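Local structure of imidazoleglycerol-phosphate dehydratase (Staphylococcus aureus subsp. aureus, 2AE8) at residues H55-V60 / N79-G84; D135-P140 / R173-I178; A146-E151 / H188-I193. The protein catalyses the manganese-dependent dehydration of imidazoleglycerol phosphate to imidazoleacetol phosphate, the sixth step of histidine biosynthesis. All coordinates share one frame; numbering follows the deposited sequence.

Contact 1 of 3, residues H55-V60 / N79-G84; sequences HINTGV and NIEAQG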
ATOM      1  N   HIS B  55      33.883 -48.318   5.648  1.00 43.40           N
ATOM      2  CA  HIS B  55      34.792 -47.898   4.591  1.00 42.92           C
ATOM      3  C   HIS B  55      33.974 -47.215   3.509  1.00 41.48           C
ATOM      4  O   HIS B  55      33.241 -47.870   2.773  1.00 41.44           O
ATOM      5  CB  HIS B  55      35.562 -49.085   3.998  1.00 43.32           C
ATOM      6  CG  HIS B  55      36.193 -48.788   2.671  1.00 45.74           C
ATOM      7  ND1 HIS B  55      37.442 -48.215   2.550  1.00 48.48           N
ATOM      8  CD2 HIS B  55      35.742 -48.974   1.407  1.00 48.12           C
ATOM      9  CE1 HIS B  55      37.736 -48.065   1.270  1.00 49.47           C
ATOM     10  NE2 HIS B  55      36.721 -48.518   0.555  1.00 49.37           N
ATOM     11  N   ILE B  56      34.106 -45.898   3.414  1.00 40.19           N
ATOM     12  CA  ILE B  56      33.260 -45.131   2.502  1.00 38.86           C
ATOM     13  C   ILE B  56      34.060 -44.468   1.383  1.00 38.61           C
ATOM     14  O   ILE B  56      34.843 -43.550   1.612  1.00 38.70           O
ATOM     15  CB  ILE B  56      32.382 -44.128   3.286  1.00 39.10           C
ATOM     16  CG1 ILE B  56      31.419 -44.903   4.203  1.00 37.62           C
ATOM     17  CG2 ILE B  56      31.611 -43.217   2.313  1.00 37.50           C
ATOM     18  CD1 ILE B  56      31.009 -44.194   5.444  1.00 37.46           C
ATOM     19  N   ASN B  57      33.867 -44.969   0.173  1.00 38.47           N
ATOM     20  CA  ASN B  57      34.571 -44.481  -0.998  1.00 38.57           C
ATOM     21  C   ASN B  57      33.597 -44.176  -2.127  1.00 38.14           C
ATOM     22  O   ASN B  57      33.472 -44.964  -3.085  1.00 38.11           O
ATOM     23  CB  ASN B  57      35.620 -45.504  -1.458  1.00 39.52           C
ATOM     24  CG  ASN B  57      36.450 -45.001  -2.631  1.00 42.11           C
ATOM     25  OD1 ASN B  57      36.720 -43.802  -2.748  1.00 44.68           O
ATOM     26  ND2 ASN B  57      36.851 -45.913  -3.509  1.00 44.04           N
ATOM     27  N   THR B  58      32.907 -43.033  -2.011  1.00 37.23           N
ATOM     28  CA  THR B  58      31.873 -42.640  -2.988  1.00 36.27           C
ATOM     29  C   THR B  58      32.448 -41.953  -4.217  1.00 36.42           C
ATOM     30  O   THR B  58      31.787 -41.869  -5.256  1.00 36.59           O
ATOM     31  CB  THR B  58      30.850 -41.648  -2.382  1.00 36.24           C
ATOM     32  OG1 THR B  58      31.501 -40.391  -2.126  1.00 34.54           O
ATOM     33  CG2 THR B  58      30.255 -42.188  -1.081  1.00 34.57           C
ATOM     34  N   GLY B  59      33.660 -41.436  -4.084  1.00 36.67           N
ATOM     35  CA  GLY B  59      34.256 -40.591  -5.114  1.00 37.25           C
ATOM     36  C   GLY B  59      33.816 -39.133  -5.015  1.00 37.49           C
ATOM     37  O   GLY B  59      34.096 -38.340  -5.917  1.00 38.02           O
ATOM     38  N   VAL B  60      33.119 -38.783  -3.927  1.00 36.80           N
ATOM     39  CA  VAL B  60      32.668 -37.411  -3.685  1.00 36.01           C
ATOM     40  C   VAL B  60      33.057 -37.085  -2.256  1.00 35.59           C
ATOM     41  O   VAL B  60      32.489 -37.637  -1.304  1.00 35.44           O
ATOM     42  CB  VAL B  60      31.134 -37.263  -3.844  1.00 35.98           C
ATOM     43  CG1 VAL B  60      30.697 -35.819  -3.601  1.00 36.17           C
ATOM     44  CG2 VAL B  60      30.665 -37.739  -5.214  1.00 36.91           C
ATOM     45  N   ASN B  79      29.667 -49.792   4.149  1.00 40.01           N
ATOM     46  CA  ASN B  79      30.808 -49.971   3.284  1.00 40.96           C
ATOM     47  C   ASN B  79      30.411 -49.692   1.858  1.00 41.31           C
ATOM     48  O   ASN B  79      29.550 -50.362   1.296  1.00 41.42           O
ATOM     49  CB  ASN B  79      31.432 -51.356   3.459  1.00 41.12           C
ATOM     50  CG  ASN B  79      32.082 -51.510   4.813  1.00 42.02           C
ATOM     51  OD1 ASN B  79      33.253 -51.203   4.980  1.00 43.47           O
ATOM     52  ND2 ASN B  79      31.301 -51.914   5.806  1.00 44.01           N
ATOM     53  N   ILE B  80      31.036 -48.673   1.288  1.00 41.89           N
ATOM     54  CA  ILE B  80      30.682 -48.231  -0.041  1.00 42.64           C
ATOM     55  C   ILE B  80      31.898 -48.224  -0.934  1.00 43.93           C
ATOM     56  O   ILE B  80      32.932 -47.655  -0.599  1.00 43.29           O
ATOM     57  CB  ILE B  80      30.034 -46.820  -0.030  1.00 42.36           C
ATOM     58  CG1 ILE B  80      28.801 -46.803   0.889  1.00 41.56           C
ATOM     59  CG2 ILE B  80      29.687 -46.383  -1.456  1.00 41.70           C
ATOM     60  CD1 ILE B  80      28.094 -45.455   0.997  1.00 41.72           C
ATOM     61  N   GLU B  81      31.752 -48.865  -2.079  1.00 46.12           N
ATOM     62  CA  GLU B  81      32.740 -48.768  -3.124  1.00 48.76           C
ATOM     63  C   GLU B  81      32.056 -48.341  -4.401  1.00 50.09           C
ATOM     64  O   GLU B  81      31.236 -49.075  -4.952  1.00 50.18           O
ATOM     65  CB  GLU B  81      33.485 -50.097  -3.291  1.00 49.06           C
ATOM     66  CG  GLU B  81      34.646 -50.248  -2.325  1.00 50.66           C
ATOM     67  CD  GLU B  81      35.822 -49.358  -2.685  1.00 52.10           C
ATOM     68  OE1 GLU B  81      35.959 -49.007  -3.876  1.00 54.41           O
ATOM     69  OE2 GLU B  81      36.605 -49.008  -1.785  1.00 52.81           O
ATOM     70  N   ALA B  82      32.372 -47.128  -4.843  1.00 52.40           N
ATOM     71  CA  ALA B  82      31.802 -46.584  -6.067  1.00 54.73           C
ATOM     72  C   ALA B  82      32.889 -46.431  -7.122  1.00 56.52           C
ATOM     73  O   ALA B  82      34.037 -46.105  -6.794  1.00 56.93           O
ATOM     74  CB  ALA B  82      31.131 -45.253  -5.792  1.00 54.74           C
ATOM     75  N   GLN B  83      32.527 -46.693  -8.379  1.00 58.38           N
ATOM     76  CA  GLN B  83      33.444 -46.554  -9.514  1.00 60.23           C
ATOM     77  C   GLN B  83      32.736 -45.828 -10.654  1.00 60.87           C
ATOM     78  O   GLN B  83      31.519 -45.975 -10.839  1.00 61.40           O
ATOM     79  CB  GLN B  83      33.963 -47.918 -10.004  1.00 60.54           C
ATOM     80  CG  GLN B  83      34.438 -48.912  -8.918  1.00 62.54           C
ATOM     81  CD  GLN B  83      35.549 -48.371  -8.015  1.00 65.45           C
ATOM     82  OE1 GLN B  83      35.518 -48.568  -6.795  1.00 66.55           O
ATOM     83  NE2 GLN B  83      36.531 -47.686  -8.606  1.00 66.94           N
ATOM     84  N   GLY B  84      33.491 -45.037 -11.417  1.00 61.53           N
ATOM     85  CA  GLY B  84      32.901 -44.210 -12.472  1.00 61.84           C
ATOM     86  C   GLY B  84      33.772 -44.098 -13.706  1.00 62.13           C
ATOM     87  O   GLY B  84      34.956 -43.786 -13.606  1.00 62.63           O
TER
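His55 and Asn57 both reach the carboxylate of Glu81, one at each oxygen. His55 NE2 donates to Glu81 OE2 at 2.4 Å, a length too short to be trusted exactly, but the nearly coplanar ring and carboxylate (14° apart) suit an in-plane His-carboxylate bond. Asn57 ND2 meets Glu81 OE1 at 3.2 Å from above the carboxylate plane, although the oxygen lies close to the plane of the amide. The bend of Glu81 at chi2 (-73°) folds its carboxylate back over the neighbouring strand.

Behind this layer the strands pair in parallel. Ile80 N bonds to His55 O (2.8 Å), Asn57 N to Ile80 O (2.9 Å) and Ala82 N to Asn57 O (3.0 Å), while Asn79 OD1 adds a weak bond from His55 N. On the face of Ile56 and Ile80 the contact is apolar, Ile56 CG2 near Ile80 CD1; the methyl CG2 of Thr58, from the loop beyond, lies 4.2 Å from Ile80 CG2. Thr58 OG1, paired with Asn64, also accepts from Val60 N in an ST turn.

Helix 61-74 connects the two strands in a beta-alpha-beta unit and packs on Ile56 and Ile80; helix 90-111 also meets Ile80, and strand 43-48 pairs with the far edge of strand 77-82.

Contact 2 of 3, residues D135-P140 / R173-I178; sequences DISGRP and RLTTHI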
ATOM      1  N   ASP B 135       9.491 -41.807  10.984  1.00 30.15           N
ATOM      2  CA  ASP B 135       8.561 -42.847  11.346  1.00 31.03           C
ATOM      3  C   ASP B 135       8.823 -43.999  10.388  1.00 30.86           C
ATOM      4  O   ASP B 135       8.627 -43.859   9.175  1.00 30.11           O
ATOM      5  CB  ASP B 135       7.114 -42.341  11.226  1.00 31.22           C
ATOM      6  CG  ASP B 135       6.071 -43.432  11.497  1.00 33.86           C
ATOM      7  OD1 ASP B 135       6.457 -44.580  11.807  1.00 33.97           O
ATOM      8  OD2 ASP B 135       4.857 -43.137  11.388  1.00 35.88           O
ATOM      9  N   ILE B 136       9.291 -45.127  10.932  1.00 30.51           N
ATOM     10  CA  ILE B 136       9.394 -46.364  10.137  1.00 30.48           C
ATOM     11  C   ILE B 136       7.964 -46.886   9.962  1.00 30.66           C
ATOM     12  O   ILE B 136       7.518 -47.779  10.681  1.00 30.60           O
ATOM     13  CB  ILE B 136      10.314 -47.413  10.809  1.00 30.43           C
ATOM     14  CG1 ILE B 136      11.696 -46.815  11.103  1.00 30.44           C
ATOM     15  CG2 ILE B 136      10.453 -48.655   9.929  1.00 29.97           C
ATOM     16  CD1 ILE B 136      12.619 -47.743  11.952  1.00 31.98           C
ATOM     17  N   SER B 137       7.244 -46.291   9.012  1.00 30.52           N
ATOM     18  CA  SER B 137       5.810 -46.475   8.864  1.00 30.70           C
ATOM     19  C   SER B 137       5.432 -47.413   7.730  1.00 31.09           C
ATOM     20  O   SER B 137       4.313 -47.939   7.696  1.00 30.64           O
ATOM     21  CB  SER B 137       5.167 -45.123   8.563  1.00 31.47           C
ATOM     22  OG  SER B 137       5.708 -44.619   7.358  1.00 30.08           O
ATOM     23  N   GLY B 138       6.333 -47.577   6.775  1.00 31.11           N
ATOM     24  CA  GLY B 138       5.999 -48.266   5.528  1.00 31.77           C
ATOM     25  C   GLY B 138       5.304 -47.383   4.501  1.00 32.41           C
ATOM     26  O   GLY B 138       5.026 -47.835   3.397  1.00 32.77           O
ATOM     27  N   ARG B 139       5.027 -46.124   4.858  1.00 31.95           N
ATOM     28  CA  ARG B 139       4.448 -45.157   3.912  1.00 32.51           C
ATOM     29  C   ARG B 139       5.542 -44.188   3.442  1.00 31.34           C
ATOM     30  O   ARG B 139       5.955 -43.311   4.199  1.00 31.94           O
ATOM     31  CB  ARG B 139       3.309 -44.368   4.578  1.00 32.36           C
ATOM     32  CG  ARG B 139       2.094 -45.197   4.988  1.00 33.23           C
ATOM     33  CD  ARG B 139       1.032 -44.290   5.644  1.00 34.60           C
ATOM     34  NE  ARG B 139       1.438 -43.845   6.977  1.00 38.90           N
ATOM     35  CZ  ARG B 139       1.072 -44.451   8.106  1.00 41.60           C
ATOM     36  NH1 ARG B 139       0.308 -45.541   8.055  1.00 44.72           N
ATOM     37  NH2 ARG B 139       1.470 -43.983   9.289  1.00 41.75           N
ATOM     38  N   PRO B 140       6.030 -44.348   2.202  1.00 30.53           N
ATOM     39  CA  PRO B 140       7.186 -43.559   1.771  1.00 29.40           C
ATOM     40  C   PRO B 140       6.795 -42.088   1.554  1.00 28.91           C
ATOM     41  O   PRO B 140       5.914 -41.791   0.729  1.00 26.93           O
ATOM     42  CB  PRO B 140       7.590 -44.211   0.450  1.00 29.89           C
ATOM     43  CG  PRO B 140       6.824 -45.536   0.402  1.00 30.92           C
ATOM     44  CD  PRO B 140       5.550 -45.235   1.128  1.00 30.26           C
ATOM     45  N   ARG B 173      11.042 -46.655   2.564  1.00 27.71           N
ATOM     46  CA  ARG B 173       9.625 -46.560   2.974  1.00 27.12           C
ATOM     47  C   ARG B 173       9.463 -45.953   4.369  1.00 27.33           C
ATOM     48  O   ARG B 173       8.680 -46.462   5.201  1.00 27.33           O
ATOM     49  CB  ARG B 173       8.902 -47.923   2.880  1.00 26.99           C
ATOM     50  CG  ARG B 173       9.096 -48.639   1.535  1.00 26.28           C
ATOM     51  CD  ARG B 173       8.184 -49.856   1.409  1.00 28.27           C
ATOM     52  NE  ARG B 173       6.779 -49.475   1.486  1.00 31.03           N
ATOM     53  CZ  ARG B 173       6.065 -49.061   0.448  1.00 33.00           C
ATOM     54  NH1 ARG B 173       6.626 -49.000  -0.751  1.00 33.48           N
ATOM     55  NH2 ARG B 173       4.794 -48.700   0.611  1.00 33.31           N
ATOM     56  N   LEU B 174      10.216 -44.880   4.630  1.00 26.55           N
ATOM     57  CA  LEU B 174      10.059 -44.089   5.860  1.00 26.34           C
ATOM     58  C   LEU B 174       9.165 -42.886   5.596  1.00 26.03           C
ATOM     59  O   LEU B 174       9.089 -42.404   4.467  1.00 25.90           O
ATOM     60  CB  LEU B 174      11.418 -43.551   6.364  1.00 26.10           C
ATOM     61  CG  LEU B 174      12.594 -44.530   6.429  1.00 26.89           C
ATOM     62  CD1 LEU B 174      13.903 -43.776   6.689  1.00 27.40           C
ATOM     63  CD2 LEU B 174      12.355 -45.601   7.503  1.00 28.02           C
ATOM     64  N   THR B 175       8.477 -42.419   6.631  1.00 26.85           N
ATOM     65  CA  THR B 175       7.891 -41.077   6.600  1.00 27.35           C
ATOM     66  C   THR B 175       8.887 -40.202   7.363  1.00 27.74           C
ATOM     67  O   THR B 175       9.231 -40.509   8.520  1.00 28.10           O
ATOM     68  CB  THR B 175       6.504 -41.028   7.271  1.00 27.66           C
ATOM     69  OG1 THR B 175       5.614 -41.923   6.592  1.00 28.58           O
ATOM     70  CG2 THR B 175       5.918 -39.614   7.199  1.00 27.84           C
ATOM     71  N   THR B 176       9.376 -39.143   6.727  1.00 26.44           N
ATOM     72  CA  THR B 176      10.414 -38.299   7.349  1.00 26.17           C
ATOM     73  C   THR B 176      10.118 -36.812   7.135  1.00 26.28           C
ATOM     74  O   THR B 176       9.799 -36.411   6.022  1.00 26.15           O
ATOM     75  CB  THR B 176      11.818 -38.659   6.796  1.00 25.93           C
ATOM     76  OG1 THR B 176      12.125 -40.019   7.145  1.00 25.95           O
ATOM     77  CG2 THR B 176      12.912 -37.739   7.366  1.00 24.88           C
ATOM     78  N   HIS B 177      10.198 -36.023   8.210  1.00 25.43           N
ATOM     79  CA  HIS B 177      10.126 -34.561   8.114  1.00 24.84           C
ATOM     80  C   HIS B 177      11.471 -33.977   8.522  1.00 25.04           C
ATOM     81  O   HIS B 177      11.931 -34.189   9.646  1.00 24.52           O
ATOM     82  CB  HIS B 177       9.002 -34.002   9.003  1.00 24.31           C
ATOM     83  CG  HIS B 177       7.620 -34.215   8.436  1.00 24.60           C
ATOM     84  ND1 HIS B 177       6.754 -33.175   8.180  1.00 25.57           N
ATOM     85  CD2 HIS B 177       6.970 -35.343   8.058  1.00 24.63           C
ATOM     86  CE1 HIS B 177       5.633 -33.647   7.663  1.00 24.90           C
ATOM     87  NE2 HIS B 177       5.734 -34.963   7.590  1.00 26.99           N
ATOM     88  N   ILE B 178      12.085 -33.236   7.600  1.00 24.53           N
ATOM     89  CA  ILE B 178      13.332 -32.530   7.866  1.00 24.48           C
ATOM     90  C   ILE B 178      13.049 -31.023   7.892  1.00 24.66           C
ATOM     91  O   ILE B 178      12.485 -30.474   6.936  1.00 24.01           O
ATOM     92  CB  ILE B 178      14.395 -32.859   6.787  1.00 23.97           C
ATOM     93  CG1 ILE B 178      14.808 -34.348   6.887  1.00 24.93           C
ATOM     94  CG2 ILE B 178      15.590 -31.905   6.900  1.00 24.19           C
ATOM     95  CD1 ILE B 178      15.763 -34.815   5.816  1.00 25.38           C
TER
HETATM   96  O   HOH W   1       2.922 -41.465   6.709  1.00 40.23           O
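The hydroxyl of Thr175 joins two groups of the 135-140 loop, the carbonyl of Arg139 and the hydroxyl of Ser137. Thr175 OG1 donates to Arg139 O at 2.8 Å, in the carbonyl plane, and accepts from Ser137 OG, also at 2.8 Å. Its chi1 of -60° sets OG1 anti to the carbonyl carbon and turned toward the loop. Ser137 OG in turn accepts from Arg139 N, which closes an ST turn, so the two hydroxyls link Ser137 and Arg139 to the strand. A water accepts from Arg139 NE at 2.8 Å and donates to Thr175 OG1.

Next to them is the compact part. Asp135 and Thr175 form an antiparallel hydrogen-bonded pair: Asp135 N to Thr175 O measures 2.8 Å and Thr175 N to Asp135 O 2.9 Å, both nearly straight (162° and 163°). The side chains of Ile136 and Leu174 lie alongside each other and touch at Ile136 CG1 and Leu174 CD2 (3.9 Å), on apolar ground shared with helix 90-111, and the carboxylate of Asp135 is engaged by a salt bridge to Arg117.

Gly138 and Arg173, both partly exposed, are held more loosely. Arg173, just past helix 159-171, where positive phi marks a Schellman motif, lays its guanidinium beneath Pro140, whose CG stands 3.5 Å above the plane of that group. Gly138 O lies at the edge, where Arg173 NH2 (2.9 Å) and NE reach it through weak, bent bonds; NH2 has a stronger partner in Asn171 of a neighbouring subunit.

Arg139 probably binds substrate. The chemistry suggests that Thr175 helps to position this arginine, by a direct bond to its carbonyl and a water-mediated one to NE.

Contact 3 of 3, residues A146-E151 / H188-I193; sequences ASLSKE and HEIEAI. With MG (magnesium ion), chain T; MG (magnesium ion), chain L.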
ATOM      1  N   ALA B 146      14.077 -26.958   4.183  1.00 28.36           N
ATOM      2  CA  ALA B 146      15.374 -26.393   4.515  1.00 29.62           C
ATOM      3  C   ALA B 146      15.903 -25.625   3.307  1.00 30.38           C
ATOM      4  O   ALA B 146      16.220 -26.223   2.275  1.00 31.54           O
ATOM      5  CB  ALA B 146      16.352 -27.512   4.901  1.00 29.54           C
ATOM      6  N   SER B 147      15.980 -24.306   3.426  1.00 30.55           N
ATOM      7  CA  SER B 147      16.572 -23.469   2.389  1.00 30.58           C
ATOM      8  C   SER B 147      18.017 -23.284   2.773  1.00 29.76           C
ATOM      9  O   SER B 147      18.329 -22.554   3.721  1.00 30.38           O
ATOM     10  CB  SER B 147      15.877 -22.107   2.329  1.00 31.11           C
ATOM     11  OG  SER B 147      14.488 -22.281   2.087  1.00 34.93           O
ATOM     12  N   LEU B 148      18.904 -23.949   2.047  1.00 28.03           N
ATOM     13  CA  LEU B 148      20.324 -23.910   2.376  1.00 27.35           C
ATOM     14  C   LEU B 148      20.935 -22.607   1.890  1.00 26.66           C
ATOM     15  O   LEU B 148      20.525 -22.100   0.848  1.00 26.56           O
ATOM     16  CB  LEU B 148      21.019 -25.119   1.772  1.00 26.60           C
ATOM     17  CG  LEU B 148      20.409 -26.465   2.183  1.00 26.41           C
ATOM     18  CD1 LEU B 148      21.054 -27.600   1.399  1.00 26.35           C
ATOM     19  CD2 LEU B 148      20.534 -26.728   3.722  1.00 25.81           C
ATOM     20  N   SER B 149      21.924 -22.089   2.624  1.00 26.23           N
ATOM     21  CA  SER B 149      22.427 -20.726   2.411  1.00 25.99           C
ATOM     22  C   SER B 149      23.277 -20.485   1.171  1.00 25.93           C
ATOM     23  O   SER B 149      23.331 -19.361   0.696  1.00 26.76           O
ATOM     24  CB  SER B 149      23.148 -20.195   3.649  1.00 25.55           C
ATOM     25  OG  SER B 149      22.298 -20.268   4.771  1.00 26.43           O
ATOM     26  N   LYS B 150      23.926 -21.520   0.638  1.00 25.28           N
ATOM     27  CA  LYS B 150      24.819 -21.350  -0.509  1.00 24.61           C
ATOM     28  C   LYS B 150      24.557 -22.448  -1.546  1.00 24.59           C
ATOM     29  O   LYS B 150      24.018 -23.499  -1.215  1.00 24.87           O
ATOM     30  CB  LYS B 150      26.293 -21.350  -0.049  1.00 23.87           C
ATOM     31  CG  LYS B 150      26.711 -20.188   0.867  1.00 23.84           C
ATOM     32  CD  LYS B 150      26.775 -18.880   0.103  1.00 23.29           C
ATOM     33  CE  LYS B 150      27.142 -17.692   0.996  1.00 26.22           C
ATOM     34  NZ  LYS B 150      26.018 -17.357   1.922  1.00 27.11           N
ATOM     35  N   GLU B 151      24.911 -22.198  -2.796  1.00 24.43           N
ATOM     36  CA  GLU B 151      24.646 -23.150  -3.869  1.00 25.82           C
ATOM     37  C   GLU B 151      25.664 -24.313  -3.851  1.00 26.05           C
ATOM     38  O   GLU B 151      25.402 -25.399  -4.382  1.00 25.69           O
ATOM     39  CB  GLU B 151      24.661 -22.422  -5.234  1.00 25.55           C
ATOM     40  CG  GLU B 151      23.660 -21.246  -5.310  1.00 26.41           C
ATOM     41  CD  GLU B 151      23.303 -20.838  -6.740  1.00 27.82           C
ATOM     42  OE1 GLU B 151      23.980 -21.289  -7.683  1.00 28.25           O
ATOM     43  OE2 GLU B 151      22.318 -20.074  -6.925  1.00 30.63           O
ATOM     44  N   HIS B 188      27.302 -26.215   8.172  1.00 26.29           N
ATOM     45  CA  HIS B 188      26.614 -26.483   9.421  1.00 25.51           C
ATOM     46  C   HIS B 188      25.186 -26.959   9.182  1.00 25.27           C
ATOM     47  O   HIS B 188      24.683 -27.839   9.892  1.00 23.34           O
ATOM     48  CB  HIS B 188      26.563 -25.218  10.286  1.00 26.04           C
ATOM     49  CG  HIS B 188      27.888 -24.817  10.845  1.00 26.33           C
ATOM     50  ND1 HIS B 188      28.068 -23.651  11.549  1.00 26.44           N
ATOM     51  CD2 HIS B 188      29.104 -25.419  10.792  1.00 27.71           C
ATOM     52  CE1 HIS B 188      29.334 -23.556  11.923  1.00 28.62           C
ATOM     53  NE2 HIS B 188      29.984 -24.616  11.474  1.00 27.06           N
ATOM     54  N   GLU B 189      24.527 -26.351   8.191  1.00 24.28           N
ATOM     55  CA  GLU B 189      23.139 -26.666   7.889  1.00 23.90           C
ATOM     56  C   GLU B 189      23.014 -28.122   7.452  1.00 24.09           C
ATOM     57  O   GLU B 189      22.187 -28.866   7.955  1.00 23.92           O
ATOM     58  CB  GLU B 189      22.628 -25.739   6.776  1.00 23.96           C
ATOM     59  CG  GLU B 189      22.250 -24.319   7.236  1.00 23.77           C
ATOM     60  CD  GLU B 189      22.121 -23.328   6.071  1.00 24.75           C
ATOM     61  OE1 GLU B 189      22.245 -23.725   4.884  1.00 25.02           O
ATOM     62  OE2 GLU B 189      21.955 -22.130   6.354  1.00 25.42           O
ATOM     63  N   ILE B 190      23.815 -28.506   6.474  1.00 24.33           N
ATOM     64  CA  ILE B 190      23.812 -29.866   5.981  1.00 24.59           C
ATOM     65  C   ILE B 190      24.243 -30.860   7.069  1.00 25.38           C
ATOM     66  O   ILE B 190      23.640 -31.920   7.230  1.00 25.23           O
ATOM     67  CB  ILE B 190      24.727 -29.975   4.754  1.00 24.61           C
ATOM     68  CG1 ILE B 190      24.188 -29.051   3.642  1.00 23.20           C
ATOM     69  CG2 ILE B 190      24.778 -31.423   4.269  1.00 23.96           C
ATOM     70  CD1 ILE B 190      25.188 -28.774   2.516  1.00 23.55           C
ATOM     71  N   GLU B 191      25.289 -30.513   7.806  1.00 26.13           N
ATOM     72  CA  GLU B 191      25.781 -31.387   8.868  1.00 27.33           C
ATOM     73  C   GLU B 191      24.744 -31.619   9.960  1.00 26.35           C
ATOM     74  O   GLU B 191      24.521 -32.760  10.366  1.00 27.08           O
ATOM     75  CB  GLU B 191      27.103 -30.868   9.441  1.00 27.61           C
ATOM     76  CG  GLU B 191      27.663 -31.733  10.546  1.00 32.19           C
ATOM     77  CD  GLU B 191      29.172 -31.609  10.694  1.00 37.71           C
ATOM     78  OE1 GLU B 191      29.815 -30.858   9.927  1.00 39.26           O
ATOM     79  OE2 GLU B 191      29.718 -32.273  11.590  1.00 41.80           O
ATOM     80  N   ALA B 192      24.105 -30.556  10.450  1.00 25.89           N
ATOM     81  CA  ALA B 192      23.019 -30.711  11.431  1.00 24.99           C
ATOM     82  C   ALA B 192      21.913 -31.637  10.913  1.00 24.85           C
ATOM     83  O   ALA B 192      21.400 -32.485  11.652  1.00 25.42           O
ATOM     84  CB  ALA B 192      22.433 -29.332  11.837  1.00 24.65           C
ATOM     85  N   ILE B 193      21.544 -31.481   9.640  1.00 24.82           N
ATOM     86  CA  ILE B 193      20.511 -32.335   9.029  1.00 24.33           C
ATOM     87  C   ILE B 193      20.947 -33.825   8.973  1.00 25.01           C
ATOM     88  O   ILE B 193      20.180 -34.718   9.337  1.00 23.93           O
ATOM     89  CB  ILE B 193      20.137 -31.849   7.614  1.00 24.55           C
ATOM     90  CG1 ILE B 193      19.381 -30.497   7.675  1.00 24.36           C
ATOM     91  CG2 ILE B 193      19.304 -32.920   6.853  1.00 22.27           C
ATOM     92  CD1 ILE B 193      19.271 -29.829   6.312  1.00 26.36           C
TER
HETATM   93 MG    MG T1005      32.035 -25.189  11.930  1.00 22.90          MG
HETATM   94 MG    MG L1007      31.737 -31.116   9.092  1.00 49.07          MG
HETATM   95  O   HOH W   2      19.081 -21.541   5.872  1.00 44.62           O
HETATM   96  O   HOH W   3      31.791 -27.638  11.507  1.00 52.44           O
HETATM   97  O   HOH W   4      32.571 -23.049  12.227  1.00 46.14           O
HETATM   98  O   HOH W   5      31.831 -24.877  14.020  1.00 38.26           O
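Glu189 and Ser149 tie the metal-binding helix of the active site to the 146-151 loop. The carboxylate of Glu189 is held at both oxygens by this one residue: Ser149 N donates to OE1 at 2.8 Å, on its syn lone pair, with an N-H...O angle of 153°, while Ser149 OG meets OE2 at 2.5 Å, a very short bond whose exact length is doubtful. Beyond CG the Glu189 chain is extended (chi2 164°), which carries the carboxylate away from the helix to the loop. OE2 also accepts from Gly184 N and from a water, 3.0 Å away, that donates to Ser147 O as well. The buried carboxylate is thus met by several donors, which probably stabilise its negative charge.

Both magnesium ions are bound from other positions of the same helix, 186-205, which packs on strands 118-125 and 128-135. His188 NE2 coordinates one ion at 2.2 Å, completed by three waters and by His91 and Glu95 of a neighbouring subunit; Glu191 OE1 binds the second at 2.1 Å, with His187 and with His92 of that same neighbour. Each of these metal sites therefore takes ligands from two chains.

Beside the polar bonds, the side chains of Leu148 and Glu189 run antiparallel alongside each other, Leu148 CD2 close to Glu189 CB. Leu148 CD1 approaches Ile190 CG1 at 4.1 Å, the two side chains roughly perpendicular, and Leu148 CD2 lies 4.2 Å from Ile193 CD1. Ala146 CB adds a 4.0 Å contact with the same Ile193 CD1, while Ile190 also packs on Phe62 and Met66 of helix 61-74.

Contacts 1 and 2 belong to the two four-stranded sheets, which share the strand order 1-2-4-3, as expected of a duplicated half-domain; their centres lie about 26 Å apart, on opposite sides of the chain's centre. They join different edges of the corresponding last strand: contact 1 pairs it in parallel with the third strand, contact 2 in antiparallel with the end of the second. All three contacts are partly buried. No other subunit touches contact 1, whereas contacts 2 and 3 both meet neighbouring subunits, contact 3 through shared metal ligands. Contact 3 joins helix to loop and meets contact 2 through Ile178 CG2 and Ile193 CG2, 3.9 Å apart, where strand 175-182 packs on helix 186-205.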